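Long-range contact in putative diguanylate cyclase (GGDEF) with PAS/PAC domain (Rhodopseudomonas palustris, PDB 3LIF), which probably makes cyclic di-GMP from two GTP molecules, through a GGDEF domain coupled to an extracellular sensor domain, the part in this chain: residues 207-212 and 220-225. Sequence-based numbering, arbitrary orientation.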
loop_
_atom_site.group_PDB
_atom_site.type_symbol
_atom_site.label_atom_id
_atom_site.label_comp_id
_atom_site.label_asym_id
_atom_site.label_seq_id
_atom_site.Cartn_x
_atom_site.Cartn_y
_atom_site.Cartn_z
ATOM N N GLY A 207 18.007 -2.748 9.318
ATOM C CA GLY A 207 16.924 -3.687 9.404
ATOM C C GLY A 207 16.707 -4.758 10.511
ATOM O O GLY A 207 15.810 -5.574 10.288
ATOM N N TYR A 208 17.343 -4.810 11.697
ATOM C CA TYR A 208 16.901 -5.898 12.670
ATOM C C TYR A 208 17.105 -5.721 14.177
ATOM O O TYR A 208 18.193 -5.460 14.577
ATOM C CB TYR A 208 17.645 -7.162 12.331
ATOM C CG TYR A 208 17.233 -8.437 13.031
ATOM C CD1 TYR A 208 16.211 -9.241 12.512
ATOM C CD2 TYR A 208 17.929 -8.895 14.165
ATOM C CE1 TYR A 208 15.846 -10.459 13.130
ATOM C CE2 TYR A 208 17.581 -10.106 14.809
ATOM C CZ TYR A 208 16.538 -10.888 14.276
ATOM O OH TYR A 208 16.183 -12.069 14.878
ATOM N N TYR A 209 16.115 -5.928 15.039
ATOM C CA TYR A 209 16.329 -5.590 16.460
ATOM C C TYR A 209 15.244 -6.059 17.409
ATOM O O TYR A 209 14.226 -6.588 16.995
ATOM C CB TYR A 209 16.511 -4.080 16.657
ATOM C CG TYR A 209 15.313 -3.263 16.249
ATOM C CD1 TYR A 209 14.298 -3.001 17.141
ATOM C CD2 TYR A 209 15.187 -2.779 14.952
ATOM C CE1 TYR A 209 13.191 -2.283 16.746
ATOM C CE2 TYR A 209 14.078 -2.064 14.558
ATOM C CZ TYR A 209 13.087 -1.808 15.448
ATOM O OH TYR A 209 11.959 -1.090 15.051
ATOM N N LEU A 210 15.412 -5.852 18.695
ATOM C CA LEU A 210 14.448 -6.455 19.594
ATOM C C LEU A 210 13.456 -5.425 20.042
ATOM O O LEU A 210 13.840 -4.336 20.317
ATOM C CB LEU A 210 15.156 -7.056 20.798
ATOM C CG LEU A 210 14.159 -7.693 21.774
ATOM C CD1 LEU A 210 14.121 -9.222 21.694
ATOM C CD2 LEU A 210 14.464 -7.205 23.213
ATOM N N THR A 211 12.176 -5.736 20.136
ATOM C CA THR A 211 11.215 -4.663 20.392
ATOM C C THR A 211 9.892 -5.213 20.919
ATOM O O THR A 211 9.719 -6.413 21.079
ATOM C CB THR A 211 10.982 -3.852 19.095
ATOM O OG1 THR A 211 10.303 -2.660 19.417
ATOM C CG2 THR A 211 10.125 -4.605 18.136
ATOM N N VAL A 212 8.946 -4.350 21.232
ATOM C CA VAL A 212 7.693 -4.841 21.766
ATOM C C VAL A 212 6.603 -4.628 20.703
ATOM O O VAL A 212 6.470 -3.558 20.155
ATOM C CB VAL A 212 7.272 -4.101 23.086
ATOM C CG1 VAL A 212 5.916 -4.601 23.556
ATOM C CG2 VAL A 212 8.282 -4.249 24.192
ATOM N N LYS A 220 9.489 -9.316 20.719
ATOM C CA LYS A 220 9.983 -10.062 19.585
ATOM C C LYS A 220 11.123 -9.417 18.878
ATOM O O LYS A 220 11.370 -8.226 19.037
ATOM C CB LYS A 220 8.891 -10.331 18.578
ATOM C CG LYS A 220 7.618 -9.608 18.810
ATOM C CD LYS A 220 6.518 -10.228 17.953
ATOM C CE LYS A 220 5.228 -10.261 18.736
ATOM N NZ LYS A 220 4.074 -10.386 17.810
ATOM N N TYR A 221 11.848 -10.253 18.141
ATOM C CA TYR A 221 12.793 -9.784 17.164
ATOM C C TYR A 221 12.030 -9.366 15.912
ATOM O O TYR A 221 11.136 -10.088 15.458
ATOM C CB TYR A 221 13.786 -10.872 16.796
ATOM C CG TYR A 221 14.873 -10.999 17.798
ATOM C CD1 TYR A 221 14.695 -11.772 18.937
ATOM C CD2 TYR A 221 16.080 -10.323 17.637
ATOM C CE1 TYR A 221 15.681 -11.901 19.895
ATOM C CE2 TYR A 221 17.112 -10.449 18.609
ATOM C CZ TYR A 221 16.896 -11.245 19.743
ATOM O OH TYR A 221 17.884 -11.395 20.723
ATOM N N LEU A 222 12.413 -8.203 15.376
ATOM C CA LEU A 222 11.802 -7.587 14.217
ATOM C C LEU A 222 12.844 -7.224 13.156
ATOM O O LEU A 222 13.955 -6.615 13.417
ATOM C CB LEU A 222 11.066 -6.310 14.645
ATOM C CG LEU A 222 10.375 -5.422 13.571
ATOM C CD1 LEU A 222 9.257 -4.649 14.191
ATOM C CD2 LEU A 222 11.342 -4.490 12.851
ATOM N N ALA A 223 12.510 -7.586 11.937
ATOM C CA ALA A 223 13.340 -7.164 10.837
ATOM C C ALA A 223 12.450 -6.242 9.991
ATOM O O ALA A 223 11.246 -6.525 9.810
ATOM C CB ALA A 223 13.781 -8.353 10.040
ATOM N N TYR A 224 13.042 -5.149 9.503
ATOM C CA TYR A 224 12.359 -4.206 8.647
ATOM C C TYR A 224 13.245 -3.808 7.509
ATOM O O TYR A 224 14.467 -3.851 7.605
ATOM C CB TYR A 224 12.037 -2.938 9.401
ATOM C CG TYR A 224 13.251 -2.087 9.693
ATOM C CD1 TYR A 224 13.712 -1.188 8.747
ATOM C CD2 TYR A 224 13.967 -2.199 10.937
ATOM C CE1 TYR A 224 14.819 -0.374 9.005
ATOM C CE2 TYR A 224 15.067 -1.403 11.221
ATOM C CZ TYR A 224 15.487 -0.489 10.233
ATOM O OH TYR A 224 16.560 0.338 10.414
ATOM N N ARG A 225 12.603 -3.353 6.452
ATOM C CA ARG A 225 13.276 -2.888 5.257
ATOM C C ARG A 225 12.439 -1.878 4.422
ATOM O O ARG A 225 11.269 -2.133 4.077
ATOM C CB ARG A 225 13.649 -4.103 4.383
ATOM C CG ARG A 225 14.467 -3.725 3.169
ATOM C CD ARG A 225 14.727 -4.892 2.298
ATOM N NE ARG A 225 15.254 -6.014 3.082
ATOM C CZ ARG A 225 16.556 -6.304 3.228
ATOM N NH1 ARG A 225 17.487 -5.564 2.649
ATOM N NH2 ARG A 225 16.922 -7.343 3.954
#
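Tyr208 and Tyr221 have their rings inclined by 25° and so displaced, centroids 5.4 Å apart, that little of one lies over the other. Tyr208 has its CG anti to the backbone N (chi1 -171°), which carries the ring across to the neighbouring strand, where Ala223 CB sits at its edge. Leu210 CD1 rests over one face of Tyr221, 3.9 Å from the ring centroid, and helix 5-47 packs on Tyr208. On the other side of the sheet Tyr209 runs alongside Leu222, and the Tyr224 ring crosses Tyr209 at about a right angle, Tyr224 CE2 meeting the edge of the Tyr209 ring 3.5 Å from Tyr209 CE2. One face of Tyr224 lies on Gly207 CA, a CH-pi contact 3.5 Å from the centroid, while Tyr224 OH hydrogen-bonds Ser204 O. Leu196 and Ala200 of helix 195-203 pack against Tyr209 and Tyr224. Replacing Tyr224 by alanine is likely to strip Gly207 CA of its ring partner, take a neighbour from the edge of Tyr209 and leave Ser204 O without this donor. Paired backbone bonds link Tyr209 with Leu222 and Thr211 with Lys220. Strands 206-212 and 219-226 form the antiparallel hairpin at one margin of a five-stranded sheet, order 2-1-5-4-3, characteristic of the PDC fold of extracellular sensor domains.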